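Local coordinates for GCN5-related N-acetyltransferase (Arthrobacter sp., PDB 2R1I), which probably transfers an acetyl group from acetyl-coenzyme A to an amine, as a GCN5-related N-acetyltransferase whose own substrate is not established, at residues Ala117-Ala120 with Ala121-Leu125; Asp144-Arg147 with Phe148-Arg152; Arg26-Thr29 with Pro30-Ala34; Val36-Met39 with Leu40-Phe43. All coordinates share one frame; numbering follows the deposited sequence. Where two conformers were deposited one is given.

Contact 1: residues Ala117-Ala120 with Ala121-Leu125; sequences ALLA and ASCGL
A121 follows A117 by one turn on helix 109-128: its N donates to A117 O at 3.0 Å, and its methyl settles against the same oxygen, with A121 CB 3.5 Å from A117 O. A group this small can fill the groove between turns and still let P25 and L73 approach from outside. A120, the residue before A121, acts through its backbone: A120 O receives G124 N, one turn ahead, at 3.2 Å. L119 works in two ways. Its carbonyl takes C123 N, while its branch L119 CD1 only brushes C123 SG, at 4.4 Å; the rest of the side chain packs on L100 and R152. S122 adds a side-chain bond to this regular pattern. With OG beside the backbone N and opposite the carbonyl carbon (chi1 -60°), the hydroxyl folds back and donates to L118 O at 2.8 Å. S122 N reaches L118 O too, at 2.9 Å, and the two donors arrive from opposite faces of the carbonyl plane, OG standing 36° out of it. Put an alanine here and the hydroxyl's hold on L118 O is lost, which would probably leave a small gap against A83 and L100. The chemistry suits a buried helix face: serine pays for its polar oxygen within its own helix, so it can lie among apolar strand residues without asking them for a partner.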
# COMPACT_ATOMS: atom_id res chain seq x y z
N ALA A 117 -21.56 -0.94 -5.44
CA ALA A 117 -21.39 -2.19 -6.24
C ALA A 117 -19.91 -2.49 -6.55
O ALA A 117 -19.45 -3.64 -6.52
CB ALA A 117 -22.20 -2.06 -7.59
N LEU A 118 -19.17 -1.45 -6.89
CA LEU A 118 -17.76 -1.62 -7.22
C LEU A 118 -16.98 -2.10 -5.99
O LEU A 118 -16.08 -2.96 -6.11
CB LEU A 118 -17.22 -0.31 -7.78
CG LEU A 118 -17.55 -0.09 -9.27
CD1 LEU A 118 -17.37 1.37 -9.66
CD2 LEU A 118 -16.65 -1.02 -10.16
N LEU A 119 -17.31 -1.54 -4.82
CA LEU A 119 -16.63 -1.94 -3.58
C LEU A 119 -16.88 -3.42 -3.25
O LEU A 119 -15.98 -4.17 -2.91
CB LEU A 119 -16.98 -1.01 -2.40
CG LEU A 119 -16.35 -1.42 -1.06
CD1 LEU A 119 -14.80 -1.45 -1.22
CD2 LEU A 119 -16.78 -0.51 0.08
N ALA A 120 -18.14 -3.84 -3.35
CA ALA A 120 -18.49 -5.22 -3.10
C ALA A 120 -17.80 -6.18 -4.06
O ALA A 120 -17.29 -7.24 -3.66
CB ALA A 120 -20.06 -5.37 -3.11
N ALA A 121 -17.75 -5.83 -5.34
CA ALA A 121 -17.06 -6.65 -6.32
C ALA A 121 -15.55 -6.74 -6.01
O ALA A 121 -14.93 -7.80 -6.17
CB ALA A 121 -17.31 -6.11 -7.74
N SER A 122 -14.96 -5.62 -5.56
CA SER A 122 -13.52 -5.56 -5.16
C SER A 122 -13.25 -6.50 -3.99
O SER A 122 -12.31 -7.27 -4.02
CB SER A 122 -13.12 -4.13 -4.77
OG SER A 122 -13.29 -3.21 -5.86
N CYS A 123 -14.11 -6.52 -2.98
CA CYS A 123 -13.89 -7.43 -1.87
C CYS A 123 -13.91 -8.90 -2.32
O CYS A 123 -13.09 -9.70 -1.89
CB CYS A 123 -14.91 -7.19 -0.77
SG CYS A 123 -14.74 -5.63 0.05
N GLY A 124 -14.86 -9.25 -3.20
CA GLY A 124 -14.94 -10.58 -3.76
C GLY A 124 -13.71 -11.00 -4.54
O GLY A 124 -13.21 -12.11 -4.41
N LEU A 125 -13.22 -10.09 -5.35
CA LEU A 125 -12.03 -10.36 -6.12
C LEU A 125 -10.80 -10.55 -5.22
O LEU A 125 -10.03 -11.46 -5.44
CB LEU A 125 -11.82 -9.25 -7.14
CG LEU A 125 -10.82 -9.57 -8.25
CD1 LEU A 125 -11.34 -9.11 -9.59
CD2 LEU A 125 -9.54 -8.89 -7.89

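Contact 2: residues Asp144-Arg147 with Phe148-Arg152; sequences DARR and FYEAR
Y149 packs back against A145, and this is the dense side of the contact. Its N-H runs nearly along the C=O axis to A145 O at 2.9 Å, and ring atom Y149 CD2 comes within 3.1 Å of the same oxygen. The A145 methyl touches Y149 CE2 at 4.2 Å; being small, it leaves the ring room to lie alongside. F148, with CG anti to the backbone N (chi1 172°), carries its ring away from the preceding turn toward R152. R152 CD lies over one ring face, offset toward the rim and 3.8 Å above its plane, and R152 NH1 bonds in plane to a lone pair of F148 O at 3.1 Å, so R152 folds back over the F148 ring and its carbonyl. The exposed side is that of D144 and R147, where R147 NH2 forms a salt bridge with D144 OD1 at 2.6 Å. R146 and E150 make a separate polar pair: E150 CG leans on R146 O at 3.1 Å, but R146 NE and E150 OE2 stay 4.4 Å apart and are bridged by the Y168 hydroxyl of the second subunit, while G140 O holds R146 NH1. Helix 143-150 thus lays A145 on V138 of strand 133-139, Y149 on L100 and L103 of strand 97-104, and F148 on L119 of helix 109-128, its ring meeting H112 edge-to-face.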
# COMPACT_ATOMS: atom_id res chain seq x y z
N ASP A 144 -17.39 12.67 3.05
CA ASP A 144 -18.31 11.85 2.25
C ASP A 144 -17.72 10.45 2.02
O ASP A 144 -18.41 9.44 2.17
CB ASP A 144 -18.63 12.50 0.90
CG ASP A 144 -19.56 13.72 0.99
OD1 ASP A 144 -20.13 14.08 2.07
OD2 ASP A 144 -19.74 14.34 -0.07
N ALA A 145 -16.44 10.39 1.64
CA ALA A 145 -15.76 9.10 1.42
C ALA A 145 -15.63 8.34 2.74
O ALA A 145 -15.90 7.13 2.82
CB ALA A 145 -14.39 9.32 0.78
N ARG A 146 -15.27 9.06 3.78
CA ARG A 146 -15.15 8.43 5.09
C ARG A 146 -16.50 7.81 5.53
O ARG A 146 -16.53 6.66 6.00
CB ARG A 146 -14.62 9.40 6.14
CG ARG A 146 -13.24 9.97 5.81
CD ARG A 146 -12.82 11.00 6.81
NE ARG A 146 -12.70 10.49 8.17
CZ ARG A 146 -12.36 11.24 9.21
NH1 ARG A 146 -12.09 12.53 9.05
NH2 ARG A 146 -12.26 10.71 10.41
N ARG A 147 -17.59 8.53 5.37
CA ARG A 147 -18.90 8.00 5.77
C ARG A 147 -19.28 6.77 4.95
O ARG A 147 -19.83 5.79 5.48
CB ARG A 147 -19.99 9.06 5.62
CG ARG A 147 -21.37 8.65 6.18
CD ARG A 147 -22.39 9.83 6.10
NE ARG A 147 -22.07 10.66 4.94
CZ ARG A 147 -21.67 11.94 4.96
NH1 ARG A 147 -21.58 12.64 6.09
NH2 ARG A 147 -21.36 12.53 3.81
N PHE A 148 -18.93 6.82 3.67
CA PHE A 148 -19.19 5.73 2.71
C PHE A 148 -18.43 4.44 3.06
O PHE A 148 -19.03 3.36 3.13
CB PHE A 148 -18.86 6.19 1.29
CG PHE A 148 -18.91 5.10 0.25
CD1 PHE A 148 -17.79 4.35 -0.05
CD2 PHE A 148 -20.08 4.83 -0.44
CE1 PHE A 148 -17.85 3.35 -1.03
CE2 PHE A 148 -20.13 3.84 -1.42
CZ PHE A 148 -19.02 3.10 -1.70
N TYR A 149 -17.14 4.54 3.33
CA TYR A 149 -16.37 3.34 3.66
C TYR A 149 -16.72 2.81 5.03
O TYR A 149 -16.83 1.58 5.20
CB TYR A 149 -14.89 3.62 3.53
CG TYR A 149 -14.48 3.85 2.10
CD1 TYR A 149 -14.70 2.88 1.13
CD2 TYR A 149 -13.87 5.05 1.71
CE1 TYR A 149 -14.30 3.08 -0.19
CE2 TYR A 149 -13.49 5.26 0.38
CZ TYR A 149 -13.71 4.28 -0.56
OH TYR A 149 -13.32 4.52 -1.88
N GLU A 150 -16.95 3.70 5.99
CA GLU A 150 -17.23 3.30 7.36
C GLU A 150 -18.56 2.55 7.42
O GLU A 150 -18.72 1.63 8.21
CB GLU A 150 -17.18 4.50 8.33
CG GLU A 150 -15.79 5.01 8.57
CD GLU A 150 -15.70 6.26 9.42
OE1 GLU A 150 -16.75 6.77 9.86
OE2 GLU A 150 -14.56 6.75 9.65
N ALA A 151 -19.49 2.89 6.54
CA ALA A 151 -20.79 2.18 6.45
C ALA A 151 -20.70 0.80 5.79
O ALA A 151 -21.68 0.04 5.80
CB ALA A 151 -21.78 3.02 5.66
N ARG A 152 -19.54 0.50 5.20
CA ARG A 152 -19.28 -0.74 4.44
C ARG A 152 -18.03 -1.49 4.99
O ARG A 152 -17.22 -2.03 4.22
CB ARG A 152 -19.11 -0.42 2.96
CG ARG A 152 -20.42 -0.04 2.31
CD ARG A 152 -20.24 0.74 1.03
NE ARG A 152 -21.56 1.13 0.54
CZ ARG A 152 -22.29 2.16 0.97
NH1 ARG A 152 -21.85 2.95 1.95
NH2 ARG A 152 -23.48 2.40 0.44

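Contact 3: residues Arg26-Thr29 with Pro30-Ala34; sequences RRAT and PADAA
Two first torsions bring R26 and D32 together. R26 CG stands in the crowded position between the backbone N and the carbonyl carbon (chi1 69°), and the extended chain beyond it carries the guanidinium across to the turn; D32 CG lies beside its own backbone N (chi1 -64°), which sends the carboxylate back to meet it. The grip is end-on: R26 NH1 bonds to D32 OD2 at 2.9 Å and R26 NH2 to D32 OD1 at 3.1 Å. The guanidinium and carboxylate planes are turned 50° apart, so OD1 is approached from above the carboxylate, although both oxygens lie close to the guanidinium plane. OD2 has a second donor in T29 N, 2.9 Å away on its anti lone pair. In return D32 N bonds to T29 O at 2.8 Å, and A31 N makes a weak bond to T29 OG1 at 3.2 Å. P30, which has no N-H to satisfy, suits the first turn. Replacing D32 with an alanine is likely to leave the guanidinium of R26 without its mate and T29 N without its acceptor, freeing the turn to shift. The bond from T29 N resembles half of a capping box, left incomplete because D32 N goes to T29 O; with the weak ST turn it forms the turn and 3-10 segment 30-32 leading from strand 26-27 into helix 33-47, a strand-to-helix entry common in GNAT domains.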
# COMPACT_ATOMS: atom_id res chain seq x y z
N ARG A 26 -17.53 -5.61 -14.18
CA ARG A 26 -16.73 -6.55 -14.94
C ARG A 26 -15.26 -6.12 -14.85
O ARG A 26 -14.95 -4.95 -14.71
CB ARG A 26 -17.19 -6.63 -16.40
CG ARG A 26 -16.91 -5.42 -17.19
CD ARG A 26 -17.38 -5.64 -18.62
NE ARG A 26 -17.05 -4.50 -19.46
CZ ARG A 26 -15.87 -4.32 -20.08
NH1 ARG A 26 -14.86 -5.20 -19.95
NH2 ARG A 26 -15.69 -3.24 -20.82
N ARG A 27 -14.38 -7.09 -14.95
CA ARG A 27 -12.95 -6.82 -14.98
C ARG A 27 -12.57 -6.29 -16.35
O ARG A 27 -12.87 -6.93 -17.38
CB ARG A 27 -12.18 -8.08 -14.65
CG ARG A 27 -10.68 -7.84 -14.62
CD ARG A 27 -9.94 -8.92 -13.99
NE ARG A 27 -8.53 -8.69 -14.14
CZ ARG A 27 -7.58 -9.56 -13.84
NH1 ARG A 27 -7.90 -10.74 -13.36
NH2 ARG A 27 -6.33 -9.24 -14.00
N ALA A 28 -11.86 -5.15 -16.36
CA ALA A 28 -11.25 -4.58 -17.55
C ALA A 28 -10.14 -5.51 -18.09
O ALA A 28 -9.30 -5.98 -17.33
CB ALA A 28 -10.61 -3.22 -17.23
N THR A 29 -10.19 -5.75 -19.39
CA THR A 29 -9.20 -6.56 -20.13
C THR A 29 -8.23 -5.61 -20.84
O THR A 29 -8.48 -4.39 -20.92
CB THR A 29 -9.89 -7.41 -21.20
OG1 THR A 29 -10.36 -6.55 -22.26
CG2 THR A 29 -11.01 -8.21 -20.62
N PRO A 30 -7.13 -6.16 -21.41
CA PRO A 30 -6.27 -5.29 -22.18
C PRO A 30 -6.99 -4.50 -23.28
O PRO A 30 -6.58 -3.38 -23.60
CB PRO A 30 -5.22 -6.27 -22.73
CG PRO A 30 -5.09 -7.31 -21.67
CD PRO A 30 -6.57 -7.53 -21.29
N ALA A 31 -8.07 -5.04 -23.84
CA ALA A 31 -8.80 -4.34 -24.92
C ALA A 31 -9.49 -3.08 -24.40
O ALA A 31 -9.91 -2.21 -25.17
CB ALA A 31 -9.83 -5.28 -25.57
N ASP A 32 -9.62 -3.00 -23.09
CA ASP A 32 -10.22 -1.83 -22.44
C ASP A 32 -9.22 -0.74 -22.09
O ASP A 32 -9.62 0.24 -21.44
CB ASP A 32 -10.97 -2.24 -21.17
CG ASP A 32 -12.15 -3.16 -21.44
OD1 ASP A 32 -13.02 -2.76 -22.28
OD2 ASP A 32 -12.22 -4.23 -20.78
N ALA A 33 -7.95 -0.88 -22.47
CA ALA A 33 -6.94 0.13 -22.06
C ALA A 33 -7.32 1.58 -22.42
O ALA A 33 -7.18 2.50 -21.57
CB ALA A 33 -5.51 -0.23 -22.53
N ALA A 34 -7.80 1.80 -23.64
CA ALA A 34 -8.14 3.15 -24.05
C ALA A 34 -9.34 3.70 -23.28
O ALA A 34 -9.35 4.89 -22.90
CB ALA A 34 -8.34 3.25 -25.60

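Contact 4: residues Val36-Met39 with Leu40-Phe43; sequences VAQM and LHDF
Q38 reaches forward one turn to D42 across the outer side of helix 33-47. Its CB leaves the backbone pointing away from the following residues, but a bend at the second torsion (chi2 66°) brings the chain round. CG passes 3.6 Å from D42 OD2, CD is about equally far from both carboxylate oxygens, and NE2 at the tip bonds to D42 OD1 at 2.8 Å. A second, weak bond runs from Q38 NE2 to D42 OD2 at 3.3 Å. OD1 lies in the plane of the amide, yet the amide nitrogen stands 37° above the carboxylate plane, so the two flat groups meet askew. Backbone and side chain work together here, since D42 N also donates to Q38 O at 2.8 Å. The inner sides are apolar. V36 and L40 lie side by side, with V36 CG1 4.0 Å from L40 CD1, branched chains that can spread over L61 and L82. The selenomethionine M39 places its CE 4.2 Å from F43 CE2, and the edge of the F43 ring faces M39 O. The H41 ring has D42 OD1 at its edge and bonds through ND1 to P52 O. The chemistry is that of an amphipathic helix: the amide gives the acid a hydrogen-bond partner but would probably not neutralise its charge, while branched, selenomethionine and aromatic side chains form the apolar side.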
# COMPACT_ATOMS: atom_id res chain seq x y z
N VAL A 36 -10.37 2.85 -20.28
CA VAL A 36 -9.93 3.09 -18.88
C VAL A 36 -9.08 4.36 -18.82
O VAL A 36 -9.25 5.19 -17.92
CB VAL A 36 -9.21 1.89 -18.27
CG1 VAL A 36 -8.67 2.24 -16.88
CG2 VAL A 36 -10.18 0.69 -18.13
N ALA A 37 -8.16 4.50 -19.77
CA ALA A 37 -7.30 5.70 -19.86
C ALA A 37 -8.13 6.98 -19.90
O ALA A 37 -7.88 7.92 -19.14
CB ALA A 37 -6.39 5.63 -21.08
N GLN A 38 -9.15 6.99 -20.74
CA GLN A 38 -10.03 8.15 -20.89
C GLN A 38 -10.87 8.41 -19.66
O GLN A 38 -11.01 9.58 -19.23
CB GLN A 38 -10.94 7.96 -22.09
CG GLN A 38 -11.72 9.19 -22.50
CD GLN A 38 -10.81 10.32 -23.02
OE1 GLN A 38 -10.09 10.16 -24.02
NE2 GLN A 38 -10.85 11.47 -22.35
N MSE A 39 -11.40 7.36 -19.05
CA MSE A 39 -12.10 7.52 -17.78
C MSE A 39 -11.23 8.09 -16.66
O MSE A 39 -11.68 9.00 -15.93
CB MSE A 39 -12.74 6.22 -17.34
CG MSE A 39 -13.76 5.71 -18.32
SE MSE A 39 -14.38 3.98 -17.72
CE MSE A 39 -15.17 4.77 -16.00
N LEU A 40 -10.01 7.59 -16.54
CA LEU A 40 -9.09 8.08 -15.50
C LEU A 40 -8.73 9.54 -15.73
O LEU A 40 -8.67 10.36 -14.79
CB LEU A 40 -7.81 7.28 -15.48
CG LEU A 40 -7.86 5.85 -14.93
CD1 LEU A 40 -6.56 5.14 -15.11
CD2 LEU A 40 -8.31 5.86 -13.43
N HIS A 41 -8.53 9.86 -16.99
CA HIS A 41 -8.25 11.24 -17.40
C HIS A 41 -9.41 12.17 -17.06
O HIS A 41 -9.22 13.24 -16.43
CB HIS A 41 -7.93 11.30 -18.91
CG HIS A 41 -7.46 12.66 -19.35
ND1 HIS A 41 -6.13 13.00 -19.39
CD2 HIS A 41 -8.15 13.77 -19.71
CE1 HIS A 41 -6.01 14.25 -19.78
NE2 HIS A 41 -7.22 14.75 -19.98
N ASP A 42 -10.60 11.78 -17.48
CA ASP A 42 -11.80 12.61 -17.35
C ASP A 42 -12.19 12.82 -15.90
O ASP A 42 -12.55 13.95 -15.51
CB ASP A 42 -12.96 12.04 -18.17
CG ASP A 42 -12.74 12.17 -19.68
OD1 ASP A 42 -11.79 12.91 -20.11
OD2 ASP A 42 -13.52 11.55 -20.44
N PHE A 43 -12.11 11.77 -15.10
CA PHE A 43 -12.39 11.91 -13.67
C PHE A 43 -11.47 12.92 -13.01
O PHE A 43 -11.94 13.79 -12.26
CB PHE A 43 -12.37 10.58 -12.92
CG PHE A 43 -13.71 9.92 -12.87
CD1 PHE A 43 -14.70 10.41 -12.03
CD2 PHE A 43 -13.99 8.83 -13.65
CE1 PHE A 43 -15.95 9.83 -12.01
CE2 PHE A 43 -15.24 8.24 -13.62
CZ PHE A 43 -16.21 8.72 -12.80

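Overall arrangement
Contacts 3 and 4 are successive parts of one element: contact 3 starts helix 33-47 and contact 4 lies further along it, with centres about 12 Å apart and A28 CB touching V36 CG2 at 4.0 Å. Contacts 1 and 2 join as well, L119 CD2 resting on R152 CB at 3.7 Å, although their centres are about 15 Å apart. Contact 1 is nearest the middle of the chain, and contact 4 lies across that middle, about 20 Å away between centres. Contacts 2 and 3 are farthest apart, at about 28 Å. As in other GNAT enzymes, acetyl-coenzyme A probably binds near the start of helix 109-128, the helix of contact 1.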